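Local coordinates for bumblebee peptidoglycan recognition protein SA (Bombus, PDB 5XZ4) that probably binds bacterial peptidoglycan in innate immune recognition, preferring the Dap type to the Lys type, at residues R13-I24 against R58-D69; C44-A54 against L75-Y83. All coordinates share one frame; numbering follows the deposited sequence.

Interaction 1 of 2, residues R13-I24 against R58-D69. With SO4 (sulfate ion), chain D.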
loop_
_atom_site.group_PDB
_atom_site.type_symbol
_atom_site.label_atom_id
_atom_site.label_comp_id
_atom_site.label_asym_id
_atom_site.label_seq_id
_atom_site.Cartn_x
_atom_site.Cartn_y
_atom_site.Cartn_z
ATOM N N ARG A 13 -4.068 11.124 5.885
ATOM C CA ARG A 13 -3.511 11.838 4.708
ATOM C C ARG A 13 -3.133 13.301 5.023
ATOM O O ARG A 13 -2.026 13.771 4.648
ATOM C CB ARG A 13 -4.466 11.750 3.536
ATOM C CG ARG A 13 -3.883 12.226 2.207
ATOM C CD ARG A 13 -4.938 12.179 1.091
ATOM N NE ARG A 13 -4.380 12.671 -0.186
ATOM C CZ ARG A 13 -4.157 13.960 -0.464
ATOM N NH1 ARG A 13 -3.599 14.286 -1.631
ATOM N NH2 ARG A 13 -4.505 14.899 0.416
ATOM N N SER A 14 -3.992 14.018 5.742
ATOM C CA SER A 14 -3.753 15.449 6.026
ATOM C C SER A 14 -2.612 15.653 7.030
ATOM O O SER A 14 -2.139 16.773 7.227
ATOM C CB SER A 14 -5.032 16.130 6.508
ATOM O OG SER A 14 -5.449 15.611 7.769
ATOM N N GLU A 15 -2.162 14.580 7.669
ATOM C CA GLU A 15 -1.035 14.669 8.586
ATOM C C GLU A 15 0.313 14.669 7.862
ATOM O O GLU A 15 1.338 15.034 8.455
ATOM C CB GLU A 15 -1.066 13.533 9.609
ATOM C CG GLU A 15 -2.375 13.372 10.397
ATOM C CD GLU A 15 -2.280 12.318 11.485
ATOM O OE1 GLU A 15 -3.157 11.426 11.529
ATOM O OE2 GLU A 15 -1.332 12.377 12.293
ATOM N N TRP A 16 0.331 14.240 6.590
ATOM C CA TRP A 16 1.582 14.234 5.816
ATOM C C TRP A 16 1.616 15.131 4.581
ATOM O O TRP A 16 2.690 15.325 4.024
ATOM C CB TRP A 16 2.076 12.795 5.496
ATOM C CG TRP A 16 1.147 11.942 4.672
ATOM C CD1 TRP A 16 0.282 10.966 5.141
ATOM C CD2 TRP A 16 1.021 11.934 3.241
ATOM N NE1 TRP A 16 -0.359 10.366 4.087
ATOM C CE2 TRP A 16 0.057 10.940 2.908
ATOM C CE3 TRP A 16 1.633 12.660 2.190
ATOM C CZ2 TRP A 16 -0.330 10.677 1.585
ATOM C CZ3 TRP A 16 1.261 12.386 0.858
ATOM C CH2 TRP A 16 0.265 11.407 0.570
ATOM N N THR A 17 0.471 15.669 4.176
ATOM C CA THR A 17 0.407 16.618 3.045
ATOM C C THR A 17 -0.637 17.690 3.260
ATOM O O THR A 17 -1.673 17.450 3.927
ATOM C CB THR A 17 0.184 15.914 1.676
ATOM O OG1 THR A 17 0.247 16.868 0.612
ATOM C CG2 THR A 17 -1.180 15.244 1.603
ATOM N N ASP A 18 -0.367 18.864 2.690
ATOM C CA ASP A 18 -1.331 19.965 2.621
ATOM C C ASP A 18 -2.064 20.094 1.294
ATOM O O ASP A 18 -2.899 20.991 1.142
ATOM C CB ASP A 18 -0.658 21.303 2.979
ATOM C CG ASP A 18 -0.152 21.320 4.410
ATOM O OD1 ASP A 18 -0.505 20.451 5.253
ATOM O OD2 ASP A 18 0.673 22.189 4.725
ATOM N N VAL A 19 -1.745 19.226 0.322
ATOM C CA VAL A 19 -2.360 19.314 -0.999
ATOM C C VAL A 19 -3.570 18.390 -1.061
ATOM O O VAL A 19 -3.432 17.184 -0.899
ATOM C CB VAL A 19 -1.351 18.962 -2.124
ATOM C CG1 VAL A 19 -2.009 18.994 -3.507
ATOM C CG2 VAL A 19 -0.126 19.878 -2.048
ATOM N N ASP A 20 -4.734 18.973 -1.321
ATOM C CA ASP A 20 -5.974 18.185 -1.377
ATOM C C ASP A 20 -5.983 17.204 -2.538
ATOM O O ASP A 20 -5.491 17.506 -3.625
ATOM C CB ASP A 20 -7.198 19.101 -1.531
ATOM C CG ASP A 20 -7.477 19.962 -0.299
ATOM O OD1 ASP A 20 -7.042 19.602 0.814
ATOM O OD2 ASP A 20 -8.193 20.980 -0.452
ATOM N N ALA A 21 -6.548 16.019 -2.294
ATOM C CA ALA A 21 -6.868 15.081 -3.384
ATOM C C ALA A 21 -8.063 15.581 -4.200
ATOM O O ALA A 21 -8.915 16.328 -3.682
ATOM C CB ALA A 21 -7.186 13.708 -2.808
ATOM N N LYS A 22 -8.110 15.169 -5.471
ATOM C CA LYS A 22 -9.325 15.334 -6.284
ATOM C C LYS A 22 -10.278 14.190 -5.929
ATOM O O LYS A 22 -9.856 13.185 -5.350
ATOM C CB LYS A 22 -9.004 15.367 -7.794
ATOM C CG LYS A 22 -7.875 16.299 -8.234
ATOM C CD LYS A 22 -8.313 17.742 -8.280
ATOM C CE LYS A 22 -7.163 18.646 -8.693
ATOM N NZ LYS A 22 -7.672 20.030 -8.898
ATOM N N SER A 23 -11.551 14.369 -6.262
ATOM C CA SER A 23 -12.581 13.355 -5.986
ATOM C C SER A 23 -12.300 12.052 -6.739
ATOM O O SER A 23 -11.898 12.057 -7.915
ATOM C CB SER A 23 -13.969 13.896 -6.366
ATOM O OG SER A 23 -15.012 13.067 -5.870
ATOM N N ILE A 24 -12.479 10.937 -6.037
ATOM C CA ILE A 24 -12.221 9.586 -6.567
ATOM C C ILE A 24 -13.437 8.714 -6.266
ATOM O O ILE A 24 -14.015 8.780 -5.163
ATOM C CB ILE A 24 -10.935 8.976 -5.946
ATOM C CG1 ILE A 24 -9.721 9.834 -6.310
ATOM C CG2 ILE A 24 -10.703 7.520 -6.386
ATOM C CD1 ILE A 24 -8.500 9.543 -5.475
ATOM N N ARG A 58 3.345 11.534 -3.749
ATOM C CA ARG A 58 2.097 12.225 -4.080
ATOM C C ARG A 58 2.328 13.331 -5.144
ATOM O O ARG A 58 1.582 13.449 -6.123
ATOM C CB ARG A 58 1.454 12.861 -2.829
ATOM C CG ARG A 58 0.137 13.571 -3.104
ATOM C CD ARG A 58 -0.026 14.814 -2.235
ATOM N NE ARG A 58 1.054 15.806 -2.385
ATOM C CZ ARG A 58 1.207 16.627 -3.426
ATOM N NH1 ARG A 58 2.233 17.503 -3.407
ATOM N NH2 ARG A 58 0.363 16.622 -4.458
ATOM N N SER A 59 3.348 14.172 -4.913
ATOM C CA SER A 59 3.657 15.273 -5.831
ATOM C C SER A 59 3.903 14.712 -7.254
ATOM O O SER A 59 3.370 15.254 -8.237
ATOM C CB SER A 59 4.891 15.985 -5.304
ATOM O OG SER A 59 5.256 17.064 -6.166
ATOM N N TYR A 60 4.700 13.649 -7.356
ATOM C CA TYR A 60 5.003 13.057 -8.661
ATOM C C TYR A 60 3.740 12.466 -9.333
ATOM O O TYR A 60 3.453 12.707 -10.507
ATOM C CB TYR A 60 6.143 12.048 -8.504
ATOM C CG TYR A 60 6.592 11.461 -9.830
ATOM C CD1 TYR A 60 7.333 12.223 -10.765
ATOM C CD2 TYR A 60 6.262 10.134 -10.155
ATOM C CE1 TYR A 60 7.696 11.668 -11.987
ATOM C CE2 TYR A 60 6.658 9.588 -11.372
ATOM C CZ TYR A 60 7.374 10.348 -12.280
ATOM O OH TYR A 60 7.751 9.811 -13.495
ATOM N N HIS A 61 2.960 11.750 -8.538
ATOM C CA HIS A 61 1.737 11.149 -9.078
ATOM C C HIS A 61 0.730 12.184 -9.567
ATOM O O HIS A 61 0.129 12.023 -10.639
ATOM C CB HIS A 61 1.093 10.211 -8.035
ATOM C CG HIS A 61 1.837 8.927 -7.831
ATOM N ND1 HIS A 61 1.373 7.902 -7.022
ATOM C CD2 HIS A 61 2.991 8.472 -8.391
ATOM C CE1 HIS A 61 2.237 6.906 -7.052
ATOM N NE2 HIS A 61 3.227 7.217 -7.881
ATOM N N MET A 62 0.515 13.236 -8.768
ATOM C CA MET A 62 -0.463 14.259 -9.136
ATOM C C MET A 62 0.045 15.202 -10.237
ATOM O O MET A 62 -0.672 15.472 -11.198
ATOM C CB MET A 62 -0.925 15.031 -7.902
ATOM C CG MET A 62 -1.740 14.125 -6.965
ATOM S SD MET A 62 -2.382 14.935 -5.475
ATOM C CE MET A 62 -3.611 15.997 -6.202
ATOM N N ASP A 63 1.282 15.678 -10.118
ATOM C CA ASP A 63 1.791 16.688 -11.077
ATOM C C ASP A 63 2.338 16.075 -12.357
ATOM O O ASP A 63 2.146 16.640 -13.430
ATOM C CB ASP A 63 2.856 17.543 -10.423
ATOM C CG ASP A 63 2.319 18.432 -9.335
ATOM O OD1 ASP A 63 1.088 18.430 -9.080
ATOM O OD2 ASP A 63 3.175 19.106 -8.751
ATOM N N SER A 64 3.076 14.976 -12.228
ATOM C CA SER A 64 3.708 14.359 -13.422
ATOM C C SER A 64 2.816 13.323 -14.061
ATOM O O SER A 64 2.643 13.352 -15.284
ATOM C CB SER A 64 5.093 13.790 -13.101
ATOM O OG SER A 64 6.051 14.834 -12.961
ATOM N N ASN A 65 2.224 12.420 -13.276
ATOM C CA ASN A 65 1.306 11.439 -13.877
ATOM C C ASN A 65 -0.096 11.970 -14.146
ATOM O O ASN A 65 -0.824 11.372 -14.947
ATOM C CB ASN A 65 1.229 10.150 -13.057
ATOM C CG ASN A 65 2.555 9.440 -12.924
ATOM O OD1 ASN A 65 3.447 9.565 -13.774
ATOM N ND2 ASN A 65 2.708 8.708 -11.856
ATOM N N GLY A 66 -0.459 13.084 -13.505
ATOM C CA GLY A 66 -1.780 13.686 -13.663
ATOM C C GLY A 66 -2.903 12.978 -12.917
ATOM O O GLY A 66 -4.083 13.145 -13.266
ATOM N N TRP A 67 -2.545 12.199 -11.889
ATOM C CA TRP A 67 -3.538 11.412 -11.141
ATOM C C TRP A 67 -4.272 12.246 -10.094
ATOM O O TRP A 67 -3.809 13.330 -9.685
ATOM C CB TRP A 67 -2.849 10.215 -10.502
ATOM C CG TRP A 67 -2.280 9.209 -11.488
ATOM C CD1 TRP A 67 -2.514 9.129 -12.848
ATOM C CD2 TRP A 67 -1.394 8.125 -11.175
ATOM N NE1 TRP A 67 -1.809 8.071 -13.391
ATOM C CE2 TRP A 67 -1.125 7.434 -12.384
ATOM C CE3 TRP A 67 -0.804 7.668 -9.990
ATOM C CZ2 TRP A 67 -0.297 6.300 -12.427
ATOM C CZ3 TRP A 67 0.057 6.578 -10.044
ATOM C CH2 TRP A 67 0.279 5.891 -11.257
ATOM N N ASP A 68 -5.403 11.732 -9.624
ATOM C CA ASP A 68 -6.235 12.483 -8.671
ATOM C C ASP A 68 -5.658 12.549 -7.253
ATOM O O ASP A 68 -6.093 13.373 -6.436
ATOM C CB ASP A 68 -7.630 11.829 -8.565
ATOM C CG ASP A 68 -8.385 11.842 -9.848
ATOM O OD1 ASP A 68 -8.355 12.866 -10.530
ATOM O OD2 ASP A 68 -9.047 10.812 -10.144
ATOM N N ASP A 69 -4.706 11.666 -6.966
ATOM C CA ASP A 69 -4.091 11.506 -5.639
ATOM C C ASP A 69 -2.911 10.567 -5.808
ATOM O O ASP A 69 -2.750 9.957 -6.907
ATOM C CB ASP A 69 -5.084 10.935 -4.594
ATOM C CG ASP A 69 -4.629 11.123 -3.141
ATOM O OD1 ASP A 69 -3.564 11.732 -2.866
ATOM O OD2 ASP A 69 -5.390 10.651 -2.244
HETATM S S SO4 D . -14.390 12.348 -2.672
HETATM O O1 SO4 D . -13.788 13.699 -2.532
HETATM O O2 SO4 D . -15.031 11.953 -1.400
HETATM O O3 SO4 D . -15.479 12.399 -3.669
HETATM O O4 SO4 D . -13.359 11.340 -3.057
HETATM O O HOH W 1 -12.265 10.595 -10.326
#
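R13 reaches from the N-terminal segment 13-24 to D69, in the loop that follows helix 47-64, in the amidase-like fold of peptidoglycan recognition proteins. From CB, which points toward segment 58-69, its chain sets CG anti to the backbone N (chi1 -169°) and runs extended to NE. CD comes within 3.7 Å of D69 OD2. NE and NH1 then grip D69 OD1 side-on, at 3.0 and 2.8 Å, forming a salt bridge, with CZ 3.3 Å from OD1; both nitrogens lie on one face of the carboxylate, whose plane is turned 61° from the guanidinium. At the far end NH1 and NH2 close end-on upon V19 O, while T17 CG2 and A21 CB flank opposite faces of the R13 guanidinium, offset toward its rim. Replacing R13 by an alanine is likely to leave the buried D69 carboxylate without its charged mate and V19 O without two donors. V19 CB sits over the centre of the R58 guanidinium, 3.6 Å above its plane; R58 NH1 is salt-bridged to E55, also hydrogen-bonded to T17 OG1. W16 meets R58 CB at its ring edge, and its NE1 bonds E84 O. Next to D69, K22 N bonds D68 O (2.9 Å), and water 1 donates to both S23 O and D68 OD2.

Interaction 2 of 2, residues C44-A54 against L75-Y83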
loop_
_atom_site.group_PDB
_atom_site.type_symbol
_atom_site.label_atom_id
_atom_site.label_comp_id
_atom_site.label_asym_id
_atom_site.label_seq_id
_atom_site.Cartn_x
_atom_site.Cartn_y
_atom_site.Cartn_z
ATOM N N CYS A 44 12.954 4.910 4.235
ATOM C CA CYS A 44 12.849 5.994 5.210
ATOM C C CYS A 44 12.794 5.370 6.595
ATOM O O CYS A 44 12.212 4.297 6.758
ATOM C CB CYS A 44 11.595 6.839 4.923
ATOM S SG CYS A 44 9.984 5.961 5.001
ATOM N N ASN A 45 13.389 6.022 7.594
ATOM C CA ASN A 45 13.571 5.382 8.915
ATOM C C ASN A 45 13.036 6.170 10.116
ATOM O O ASN A 45 13.154 5.722 11.257
ATOM C CB ASN A 45 15.033 4.942 9.086
ATOM C CG ASN A 45 15.379 3.759 8.184
ATOM O OD1 ASN A 45 15.011 2.621 8.472
ATOM N ND2 ASN A 45 16.066 4.030 7.076
ATOM N N THR A 46 12.443 7.336 9.861
ATOM C CA THR A 46 11.852 8.174 10.924
ATOM C C THR A 46 10.552 8.747 10.360
ATOM O O THR A 46 10.371 8.837 9.137
ATOM C CB THR A 46 12.747 9.374 11.349
ATOM O OG1 THR A 46 12.857 10.280 10.244
ATOM C CG2 THR A 46 14.141 8.927 11.818
ATOM N N ARG A 47 9.697 9.231 11.246
ATOM C CA ARG A 47 8.446 9.819 10.839
ATOM C C ARG A 47 8.670 11.020 9.895
ATOM O O ARG A 47 8.018 11.125 8.862
ATOM C CB ARG A 47 7.651 10.196 12.080
ATOM C CG ARG A 47 6.214 10.539 11.824
ATOM C CD ARG A 47 5.492 10.527 13.165
ATOM N NE ARG A 47 4.183 11.104 12.982
ATOM C CZ ARG A 47 3.040 10.502 13.262
ATOM N NH1 ARG A 47 3.004 9.260 13.767
ATOM N NH2 ARG A 47 1.929 11.156 13.011
ATOM N N SER A 48 9.607 11.899 10.227
ATOM C CA SER A 48 9.904 13.028 9.346
ATOM C C SER A 48 10.355 12.594 7.925
ATOM O O SER A 48 9.890 13.144 6.914
ATOM C CB SER A 48 10.915 13.955 10.014
ATOM O OG SER A 48 11.047 15.121 9.244
ATOM N N GLU A 49 11.204 11.569 7.858
ATOM C CA GLU A 49 11.688 11.037 6.576
ATOM C C GLU A 49 10.542 10.402 5.778
ATOM O O GLU A 49 10.456 10.564 4.557
ATOM C CB GLU A 49 12.761 9.979 6.799
ATOM C CG GLU A 49 14.142 10.300 6.263
ATOM C CD GLU A 49 15.191 9.429 6.935
ATOM O OE1 GLU A 49 15.105 8.202 6.796
ATOM O OE2 GLU A 49 16.101 9.967 7.610
ATOM N N CYS A 50 9.702 9.618 6.455
ATOM C CA CYS A 50 8.617 8.930 5.757
ATOM C C CYS A 50 7.526 9.889 5.291
ATOM O O CYS A 50 6.988 9.732 4.187
ATOM C CB CYS A 50 8.075 7.837 6.645
ATOM S SG CYS A 50 9.255 6.474 6.935
ATOM N N ILE A 51 7.253 10.937 6.077
ATOM C CA ILE A 51 6.349 11.994 5.635
ATOM C C ILE A 51 6.870 12.610 4.328
ATOM O O ILE A 51 6.100 12.828 3.394
ATOM C CB ILE A 51 6.155 13.092 6.741
ATOM C CG1 ILE A 51 5.273 12.521 7.875
ATOM C CG2 ILE A 51 5.607 14.412 6.157
ATOM C CD1 ILE A 51 5.223 13.391 9.124
ATOM N N ALA A 52 8.175 12.909 4.295
ATOM C CA ALA A 52 8.767 13.503 3.088
ATOM C C ALA A 52 8.641 12.583 1.881
ATOM O O ALA A 52 8.348 13.037 0.762
ATOM C CB ALA A 52 10.225 13.872 3.324
ATOM N N GLN A 53 8.869 11.282 2.089
ATOM C CA GLN A 53 8.719 10.360 0.968
ATOM C C GLN A 53 7.296 10.320 0.457
ATOM O O GLN A 53 7.066 10.333 -0.753
ATOM C CB GLN A 53 9.189 8.943 1.310
ATOM C CG GLN A 53 10.670 8.693 1.174
ATOM C CD GLN A 53 11.129 8.659 -0.282
ATOM O OE1 GLN A 53 10.342 8.804 -1.222
ATOM N NE2 GLN A 53 12.382 8.427 -0.460
ATOM N N ALA A 54 6.328 10.210 1.381
ATOM C CA ALA A 54 4.915 10.192 0.991
ATOM C C ALA A 54 4.522 11.433 0.181
ATOM O O ALA A 54 3.928 11.340 -0.884
ATOM C CB ALA A 54 4.048 10.036 2.239
ATOM N N LEU A 75 0.723 3.549 2.488
ATOM C CA LEU A 75 2.183 3.290 2.438
ATOM C C LEU A 75 2.642 2.726 3.755
ATOM O O LEU A 75 2.042 3.043 4.827
ATOM C CB LEU A 75 3.010 4.552 2.127
ATOM C CG LEU A 75 2.647 5.344 0.871
ATOM C CD1 LEU A 75 3.464 6.645 0.852
ATOM C CD2 LEU A 75 2.906 4.550 -0.373
ATOM N N ILE A 76 3.677 1.895 3.710
ATOM C CA ILE A 76 4.345 1.412 4.939
ATOM C C ILE A 76 5.741 2.042 4.991
ATOM O O ILE A 76 6.545 1.847 4.079
ATOM C CB ILE A 76 4.476 -0.144 4.993
ATOM C CG1 ILE A 76 3.138 -0.856 4.687
ATOM C CG2 ILE A 76 5.102 -0.587 6.337
ATOM C CD1 ILE A 76 2.063 -0.629 5.730
ATOM N N GLY A 77 6.013 2.794 6.058
ATOM C CA GLY A 77 7.338 3.372 6.270
ATOM C C GLY A 77 8.299 2.473 7.014
ATOM O O GLY A 77 7.882 1.607 7.807
ATOM N N GLY A 78 9.601 2.693 6.833
ATOM C CA GLY A 78 10.620 1.993 7.622
ATOM C C GLY A 78 10.653 2.430 9.090
ATOM O O GLY A 78 11.355 1.809 9.914
ATOM N N ASP A 79 9.898 3.487 9.410
ATOM C CA ASP A 79 9.596 3.850 10.808
ATOM C C ASP A 79 8.567 2.904 11.466
ATOM O O ASP A 79 8.303 3.030 12.671
ATOM C CB ASP A 79 9.112 5.317 10.886
ATOM C CG ASP A 79 7.807 5.569 10.127
ATOM O OD1 ASP A 79 7.305 4.676 9.398
ATOM O OD2 ASP A 79 7.254 6.686 10.259
ATOM N N GLY A 80 7.975 1.987 10.691
ATOM C CA GLY A 80 6.988 1.062 11.226
ATOM C C GLY A 80 5.572 1.615 11.210
ATOM O O GLY A 80 4.684 0.994 11.800
ATOM N N ASN A 81 5.355 2.780 10.591
ATOM C CA ASN A 81 4.048 3.435 10.543
ATOM C C ASN A 81 3.322 3.205 9.232
ATOM O O ASN A 81 3.944 2.966 8.181
ATOM C CB ASN A 81 4.190 4.932 10.820
ATOM C CG ASN A 81 4.509 5.219 12.267
ATOM O OD1 ASN A 81 3.869 4.676 13.179
ATOM N ND2 ASN A 81 5.519 6.039 12.486
ATOM N N VAL A 82 1.996 3.273 9.321
ATOM C CA VAL A 82 1.111 3.207 8.160
ATOM C C VAL A 82 0.669 4.631 7.811
ATOM O O VAL A 82 0.176 5.359 8.680
ATOM C CB VAL A 82 -0.136 2.323 8.463
ATOM C CG1 VAL A 82 -1.077 2.278 7.256
ATOM C CG2 VAL A 82 0.274 0.908 8.862
ATOM N N TYR A 83 0.823 4.990 6.535
ATOM C CA TYR A 83 0.436 6.296 6.015
ATOM C C TYR A 83 -0.788 6.136 5.097
ATOM O O TYR A 83 -0.744 5.364 4.132
ATOM C CB TYR A 83 1.626 6.934 5.236
ATOM C CG TYR A 83 2.770 7.288 6.147
ATOM C CD1 TYR A 83 3.641 6.303 6.629
ATOM C CD2 TYR A 83 2.941 8.606 6.594
ATOM C CE1 TYR A 83 4.656 6.608 7.544
ATOM C CE2 TYR A 83 3.948 8.935 7.493
ATOM C CZ TYR A 83 4.794 7.952 7.982
ATOM O OH TYR A 83 5.761 8.318 8.902
HETATM O O HOH W 2 13.063 2.396 12.102
#
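Apolar contact begins at Y83, whose ring lies against the first turns of helix 47-64. C50 CB stands 3.5 Å from Y83 CZ, and I51 CG1 approaches the ring edge near its plane, 3.8 Å from CE2. One turn further on, A54 CB meets L75 CD1 at 3.7 Å. The sulfur contacts come next: the disulfide of C44 and C50 rests on the G77-G78 backbone, with C50 SG 3.7 Å from G77 CA and close to the D79 carboxylate. A CB on G77 would run into C50 SG, and one on G78 into C44 O. These glycines open the type I turn G77-G80 of a beta hairpin, strands 74-76 and 82-84, which forms one margin of the central mixed sheet in this amidase-like fold; the start of helix 47-64 packs against the hairpin. Several polar bonds inside the hairpin shape the surface that the helix meets. D79 holds CG between its backbone N and carbonyl carbon (chi1 63°), which turns the carboxylate back over the hairpin. There OD1 accepts from N81 N in an Asx turn, while OD2 takes Y83 OH on its syn side at 2.6 Å and N81 ND2 from well above the carboxylate plane. Thus gripped, OD2 lies 3.4 Å from R47 CA at the start of the helix, where T46, at the N-cap, accepts from E49 N with OG1. Water 2 donates to G78 O and, weakly, to N45 O.

The two contacts, with centres about 17 Å apart, share helix 47-64: interaction 2 uses its first turns and interaction 1 its last. Along the chain their segments alternate, in the order 13-24, 44-54, 58-69, 75-83, so the helix ties the N-terminal segment at one end to the edge hairpin 74-84 of the five-stranded mixed sheet at the other. W16 joins them directly: its CZ3 lies 3.4 Å from A54 O, and its CD1 3.8 Å from Y83 CD2. A long, weak ion pair between E15 and R47 adds to it. Short helix 13-16 is thereby packed against both the long helix and the hairpin.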